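Local coordinates for protein aminoacyl-tRNA synthetase (Cryptosporidium parvum, PDB 5F9Z) that probably charges its cognate tRNA with proline in an ATP-dependent reaction, as a class II prolyl-tRNA synthetase, and is captured here with halofuginone and an ATP analogue, at residues R278-G281 with V282-M285; W54-F57 with I58-T61; W29-Q32 with V33-S37. All blocks are in the same frame, centred on the assembly; numbering follows the deposited sequence.

Interaction 1: R278-G281 with V282-M285; sequences RAIG and VMIM. With ANP (phosphoaminophosphonic acid-adenylate ester), chain D.
Arg278 and Val282 meet one turn apart in helix 278-287, which follows strand 265-276 as the helix of motif 3 does in class II synthetases. The arginine of that motif commonly grips ATP, and Arg278 does lie in the nucleotide pocket. Its CB approaches the adenine at ANP N3, and Arg278 CG rests 3.8 Å from Val282 CG2. With CG trans to the backbone N (chi1 165°) the chain runs forward beside the ribose, placing Arg278 CD 3.4 Å from ANP O2'. A bend at chi3 (-69°) then turns the guanidinium so that ANP C2' lies 3.3 Å above one of its faces, displaced toward the rim. Arg278 NH1 comes within 3.2 Å of ANP O2', and at the other tip Arg278 NH2 lies 3.9 Å from ANP C4 of the adenine. The orientation is fixed from the protein side, since NE is hydrogen-bonded to Ile164 O and NH1 to Gln239 O, and the latter carbonyl also bonds to the nucleotide.

Behind the arginine the backbone is regular alpha helix. Val282 N donates to Arg278 O, and three further i to i+4 bonds follow, as far as Met285 N to Gly281 O. Ile280 and Ile284 touch on the flank that faces other helices: the Ile280 side chain packs on Ile58 and Trp59 of helix 53-71, the Ile284 side chain on Tyr30 and Val33 of helix 26-36. The two isoleucines meet through Ile280 CG2 and Ile284 CD1, 3.8 Å apart, while Met283 CE comes to 4.2 Å from Ile280 CG2.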
# COMPACT_ATOMS: atom_id res chain seq x y z
N ARG A 278 -2.57 -4.25 1.76
CA ARG A 278 -2.61 -4.04 0.32
C ARG A 278 -1.43 -3.19 -0.16
O ARG A 278 -0.94 -3.38 -1.28
CB ARG A 278 -3.93 -3.37 -0.07
CG ARG A 278 -3.97 -2.77 -1.47
CD ARG A 278 -5.29 -2.09 -1.73
NE ARG A 278 -6.40 -3.04 -1.83
CZ ARG A 278 -7.61 -2.73 -2.28
NH1 ARG A 278 -7.88 -1.49 -2.67
NH2 ARG A 278 -8.55 -3.66 -2.34
N ALA A 279 -0.96 -2.27 0.69
CA ALA A 279 0.17 -1.42 0.32
C ALA A 279 1.38 -2.25 -0.09
O ALA A 279 2.14 -1.86 -0.99
CB ALA A 279 0.53 -0.49 1.48
N ILE A 280 1.59 -3.39 0.57
CA ILE A 280 2.71 -4.25 0.22
C ILE A 280 2.55 -4.80 -1.19
O ILE A 280 3.49 -4.79 -1.99
CB ILE A 280 2.85 -5.39 1.25
CG1 ILE A 280 2.99 -4.81 2.66
CG2 ILE A 280 4.05 -6.27 0.92
CD1 ILE A 280 3.12 -5.85 3.75
N GLY A 281 1.34 -5.27 -1.52
CA GLY A 281 1.11 -5.81 -2.85
C GLY A 281 1.27 -4.78 -3.95
O GLY A 281 1.86 -5.06 -4.99
N VAL A 282 0.74 -3.58 -3.73
CA VAL A 282 0.90 -2.51 -4.71
C VAL A 282 2.37 -2.17 -4.90
O VAL A 282 2.83 -1.93 -6.02
CB VAL A 282 0.09 -1.27 -4.28
CG1 VAL A 282 0.20 -0.17 -5.33
CG2 VAL A 282 -1.37 -1.64 -4.05
N MET A 283 3.14 -2.17 -3.81
CA MET A 283 4.57 -1.90 -3.90
C MET A 283 5.29 -3.01 -4.66
O MET A 283 6.21 -2.73 -5.44
CB MET A 283 5.15 -1.71 -2.50
CG MET A 283 6.66 -1.49 -2.46
SD MET A 283 7.59 -3.03 -2.32
CE MET A 283 6.86 -3.73 -0.84
N ILE A 284 4.90 -4.26 -4.43
CA ILE A 284 5.52 -5.38 -5.13
C ILE A 284 5.27 -5.28 -6.63
O ILE A 284 6.19 -5.40 -7.45
CB ILE A 284 5.01 -6.72 -4.57
CG1 ILE A 284 5.45 -6.90 -3.12
CG2 ILE A 284 5.49 -7.88 -5.43
CD1 ILE A 284 4.65 -7.95 -2.38
N MET A 285 4.01 -5.06 -7.02
CA MET A 285 3.66 -4.99 -8.43
C MET A 285 4.32 -3.80 -9.11
O MET A 285 4.61 -3.85 -10.32
CB MET A 285 2.14 -4.92 -8.59
CG MET A 285 1.40 -6.11 -8.03
SD MET A 285 -0.39 -5.92 -8.14
CE MET A 285 -0.94 -7.54 -7.62
PG ANP D . -13.59 -2.13 -1.75
O1G ANP D . -14.86 -1.92 -2.50
O2G ANP D . -12.42 -2.41 -2.78
O3G ANP D . -13.73 -3.36 -0.78
PB ANP D . -13.63 -0.83 0.75
O1B ANP D . -14.70 0.24 1.10
O2B ANP D . -14.17 -2.19 1.06
N3B ANP D . -13.22 -0.72 -0.88
PA ANP D . -12.39 0.06 3.03
O1A ANP D . -13.37 -0.63 3.89
O2A ANP D . -12.65 1.56 2.85
O3A ANP D . -12.33 -0.58 1.58
O5' ANP D . -10.95 -0.20 3.65
C5' ANP D . -9.92 0.81 3.63
C4' ANP D . -8.88 0.44 2.61
O4' ANP D . -8.48 -0.93 2.82
C3' ANP D . -9.34 0.49 1.15
O3' ANP D . -9.17 1.80 0.62
C2' ANP D . -8.41 -0.52 0.47
O2' ANP D . -7.20 0.09 0.04
C1' ANP D . -8.13 -1.54 1.59
N9 ANP D . -8.88 -2.79 1.47
C8 ANP D . -10.23 -2.93 1.32
N7 ANP D . -10.64 -4.17 1.25
C5 ANP D . -9.47 -4.90 1.38
C6 ANP D . -9.21 -6.29 1.40
N6 ANP D . -10.16 -7.22 1.27
N1 ANP D . -7.93 -6.69 1.55
C2 ANP D . -6.98 -5.76 1.67
N3 ANP D . -7.10 -4.43 1.67
C4 ANP D . -8.38 -4.06 1.52

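Interaction 2: W54-F57 with I58-T61; sequences WSYF and IWET
Tyr56 overlaps the side chain of Glu60 one turn further on, the two side chains crossing at about a right angle. The closest side-chain approach is by the carboxylate: Glu60 OE2 is 3.2 Å from Tyr56 CE2 and Glu60 CD is 3.4 Å from that same carbon. Ring and carboxylate planes are inclined by 44°, so this is neither a flat stack nor a perpendicular one. Glu60 reaches the ring because its CG lies beside its own backbone N (chi1 -72°) and the chain then extends back along the helix, with CG 3.5 Å from Tyr56 CE2. Tyr56 also meets Trp59, more loosely, through CE1 and Trp59 CD1 at 4.1 Å.

Phe57 and Thr61 make a second i to i+4 pair. Phe57 O accepts twice from Thr61, from N at 2.8 Å and from OG1 at 2.9 Å, the hydroxyl standing above the carbonyl plane. That bond holds OG1 over one face of the Phe57 ring, 3.3 Å from CE1. At Ser55 the helical bonding is less regular: its carbonyl receives weak bonds from Ile58 N and Trp59 N, whereas Glu60 N to Tyr56 O is a regular i to i+4 bond.

The segment belongs to helix 53-71, consistent with the motif 1 helix of class II synthetases. Ile58 and Trp59 pack against helix 278-287, Tyr56 and Trp59 against Leu170 of strand 168-178, and the Trp54 NE1 bond to Lys357 O ties the helix to the chain just after helix 347-356.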
# COMPACT_ATOMS: atom_id res chain seq x y z
N TRP A 54 9.66 -12.26 5.54
CA TRP A 54 10.19 -11.36 4.52
C TRP A 54 9.16 -10.32 4.09
O TRP A 54 9.53 -9.20 3.74
CB TRP A 54 10.67 -12.17 3.31
CG TRP A 54 11.67 -11.43 2.48
CD1 TRP A 54 11.45 -10.80 1.29
CD2 TRP A 54 13.06 -11.24 2.79
NE1 TRP A 54 12.62 -10.24 0.83
CE2 TRP A 54 13.62 -10.49 1.73
CE3 TRP A 54 13.88 -11.63 3.85
CZ2 TRP A 54 14.96 -10.12 1.71
CZ3 TRP A 54 15.21 -11.26 3.82
CH2 TRP A 54 15.74 -10.52 2.76
N SER A 55 7.87 -10.67 4.12
CA SER A 55 6.82 -9.70 3.83
C SER A 55 6.31 -9.03 5.10
O SER A 55 5.97 -7.84 5.07
CB SER A 55 5.66 -10.37 3.10
OG SER A 55 5.02 -11.34 3.92
N TYR A 56 6.25 -9.76 6.21
CA TYR A 56 5.73 -9.18 7.44
C TYR A 56 6.65 -8.10 7.99
O TYR A 56 6.20 -7.21 8.71
CB TYR A 56 5.50 -10.27 8.49
CG TYR A 56 4.76 -9.77 9.71
CD1 TYR A 56 3.41 -9.45 9.64
CD2 TYR A 56 5.41 -9.60 10.92
CE1 TYR A 56 2.72 -8.99 10.75
CE2 TYR A 56 4.73 -9.14 12.04
CZ TYR A 56 3.39 -8.84 11.94
OH TYR A 56 2.71 -8.38 13.04
N PHE A 57 7.95 -8.18 7.68
CA PHE A 57 8.86 -7.09 8.03
C PHE A 57 8.41 -5.78 7.39
O PHE A 57 8.47 -4.72 8.02
CB PHE A 57 10.29 -7.44 7.61
CG PHE A 57 11.27 -6.32 7.82
CD1 PHE A 57 11.46 -5.34 6.85
CD2 PHE A 57 12.02 -6.25 8.98
CE1 PHE A 57 12.36 -4.31 7.04
CE2 PHE A 57 12.93 -5.23 9.18
CZ PHE A 57 13.10 -4.26 8.21
N ILE A 58 7.97 -5.84 6.13
CA ILE A 58 7.57 -4.63 5.43
C ILE A 58 6.33 -4.02 6.08
O ILE A 58 6.21 -2.79 6.18
CB ILE A 58 7.34 -4.93 3.94
CG1 ILE A 58 8.64 -5.44 3.31
CG2 ILE A 58 6.84 -3.69 3.21
CD1 ILE A 58 8.58 -5.58 1.81
N TRP A 59 5.41 -4.86 6.55
CA TRP A 59 4.25 -4.34 7.27
C TRP A 59 4.65 -3.76 8.62
O TRP A 59 4.11 -2.73 9.04
CB TRP A 59 3.19 -5.43 7.44
CG TRP A 59 1.99 -4.94 8.18
CD1 TRP A 59 1.59 -5.30 9.44
CD2 TRP A 59 1.04 -3.97 7.73
NE1 TRP A 59 0.45 -4.63 9.79
CE2 TRP A 59 0.08 -3.81 8.75
CE3 TRP A 59 0.89 -3.24 6.55
CZ2 TRP A 59 -1.00 -2.94 8.63
CZ3 TRP A 59 -0.18 -2.37 6.43
CH2 TRP A 59 -1.11 -2.23 7.47
N GLU A 60 5.59 -4.41 9.31
CA GLU A 60 6.09 -3.87 10.57
C GLU A 60 6.77 -2.53 10.35
O GLU A 60 6.69 -1.64 11.20
CB GLU A 60 7.06 -4.86 11.22
CG GLU A 60 6.39 -6.09 11.80
CD GLU A 60 7.37 -7.01 12.50
OE1 GLU A 60 8.46 -7.25 11.95
OE2 GLU A 60 7.04 -7.48 13.61
N THR A 61 7.45 -2.36 9.21
CA THR A 61 8.05 -1.07 8.89
C THR A 61 6.98 -0.04 8.57
O THR A 61 7.04 1.10 9.04
CB THR A 61 9.02 -1.22 7.72
OG1 THR A 61 9.99 -2.24 8.03
CG2 THR A 61 9.74 0.09 7.45

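Interaction 3: W29-Q32 with V33-S37; sequences WYSQ and VIVKS
Trp29 holds its ring trans to the backbone N (chi1 172°), while Val33 keeps CG2 beside its own N; together these settings put the methyl over the indole one turn along helix 26-36. The contact is an i to i+4 CH-pi pair: Val33 CG2 stands 3.7 Å from the centroid of the five-membered ring, 21° off its normal, and 3.5 Å from Trp29 CE2. Tyr30 and Ile34 repeat the pattern less tightly, with Ile34 CG2 4.3 Å from the ring centroid and again over a face. Both rings are anchored at their polar atoms, Trp29 NE1 on Asp289 O and Tyr30 OH on Pro162 O.

On another side of the helix Gln32 and Lys36 run side by side. Lys36 NZ donates to Gln32 OE1 at 3.0 Å from above the amide carbonyl plane. OE1 also accepts from Thr19 N, and NZ is further bonded to Leu15 O and Gly17 O, so the pair fastens the N-terminal stretch to the helix.

Regular i to i+4 bonds run to Lys36 N on Gln32 O; Ser37 N adds a weak one to Val33 O, and Ser37 OG donates to that same oxygen at 2.6 Å, in the carbonyl plane.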
# COMPACT_ATOMS: atom_id res chain seq x y z
N TRP A 29 3.41 -14.31 -12.79
CA TRP A 29 4.58 -13.59 -12.31
C TRP A 29 4.40 -13.16 -10.86
O TRP A 29 5.33 -13.30 -10.05
CB TRP A 29 4.84 -12.37 -13.20
CG TRP A 29 5.91 -11.45 -12.66
CD1 TRP A 29 7.24 -11.51 -12.93
CD2 TRP A 29 5.72 -10.35 -11.77
NE1 TRP A 29 7.90 -10.51 -12.26
CE2 TRP A 29 6.99 -9.78 -11.54
CE3 TRP A 29 4.61 -9.78 -11.14
CZ2 TRP A 29 7.18 -8.68 -10.71
CZ3 TRP A 29 4.80 -8.68 -10.32
CH2 TRP A 29 6.08 -8.15 -10.11
N TYR A 30 3.22 -12.64 -10.52
CA TYR A 30 2.99 -12.18 -9.15
C TYR A 30 3.05 -13.33 -8.16
O TYR A 30 3.60 -13.18 -7.06
CB TYR A 30 1.63 -11.47 -9.08
CG TYR A 30 1.33 -10.82 -7.75
CD1 TYR A 30 2.16 -9.83 -7.24
CD2 TYR A 30 0.21 -11.18 -7.01
CE1 TYR A 30 1.89 -9.22 -6.02
CE2 TYR A 30 -0.07 -10.58 -5.80
CZ TYR A 30 0.77 -9.61 -5.31
OH TYR A 30 0.50 -9.01 -4.10
N SER A 31 2.51 -14.49 -8.53
CA SER A 31 2.53 -15.64 -7.63
C SER A 31 3.96 -16.13 -7.40
O SER A 31 4.36 -16.40 -6.26
CB SER A 31 1.66 -16.76 -8.20
OG SER A 31 1.70 -17.90 -7.36
N GLN A 32 4.75 -16.26 -8.48
CA GLN A 32 6.12 -16.73 -8.33
C GLN A 32 6.97 -15.75 -7.53
O GLN A 32 7.84 -16.16 -6.76
CB GLN A 32 6.75 -16.97 -9.70
CG GLN A 32 6.10 -18.09 -10.51
CD GLN A 32 6.87 -18.39 -11.78
OE1 GLN A 32 8.10 -18.34 -11.81
NE2 GLN A 32 6.14 -18.69 -12.86
N VAL A 33 6.72 -14.45 -7.69
CA VAL A 33 7.54 -13.45 -7.01
C VAL A 33 7.29 -13.48 -5.51
O VAL A 33 8.24 -13.43 -4.71
CB VAL A 33 7.27 -12.05 -7.61
CG1 VAL A 33 7.76 -10.97 -6.67
CG2 VAL A 33 7.96 -11.92 -8.95
N ILE A 34 6.03 -13.59 -5.09
CA ILE A 34 5.74 -13.57 -3.66
C ILE A 34 6.01 -14.91 -2.99
O ILE A 34 6.23 -14.96 -1.77
CB ILE A 34 4.28 -13.14 -3.40
CG1 ILE A 34 3.31 -14.13 -4.06
CG2 ILE A 34 4.04 -11.73 -3.91
CD1 ILE A 34 1.86 -13.70 -3.97
N VAL A 35 6.00 -16.01 -3.74
CA VAL A 35 6.25 -17.33 -3.16
C VAL A 35 7.74 -17.64 -3.11
O VAL A 35 8.28 -17.97 -2.05
CB VAL A 35 5.47 -18.41 -3.94
CG1 VAL A 35 5.96 -19.80 -3.56
CG2 VAL A 35 3.98 -18.28 -3.68
N LYS A 36 8.43 -17.53 -4.25
CA LYS A 36 9.84 -17.89 -4.30
C LYS A 36 10.71 -16.95 -3.48
O LYS A 36 11.81 -17.34 -3.07
CB LYS A 36 10.33 -17.90 -5.75
CG LYS A 36 9.66 -18.97 -6.61
CD LYS A 36 10.16 -18.93 -8.04
CE LYS A 36 9.52 -20.02 -8.88
NZ LYS A 36 10.01 -20.01 -10.28
N SER A 37 10.25 -15.73 -3.22
CA SER A 37 10.98 -14.82 -2.34
C SER A 37 10.71 -15.07 -0.87
O SER A 37 11.22 -14.32 -0.03
CB SER A 37 10.64 -13.37 -2.68
OG SER A 37 9.28 -13.08 -2.37

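Along the chain the order is interaction 3, interaction 2, then interaction 1, which closes last after more than two hundred intervening residues. In space helix 278-287 joins the other two: the centre of interaction 1 lies about 12 Å from each, while interactions 2 and 3 are about 16 Å apart. Met283 CE packs on Ile58 CD1 at 3.7 Å, and Met285 CE on Tyr30 CZ at 3.5 Å. Interactions 2 and 3 meet more slightly, through Trp54 CD1 and Ser37 O. Two helices from early in the sequence therefore pack on the helix that carries Arg278, which contacts the nucleotide, linking the N-terminal region to the ATP site.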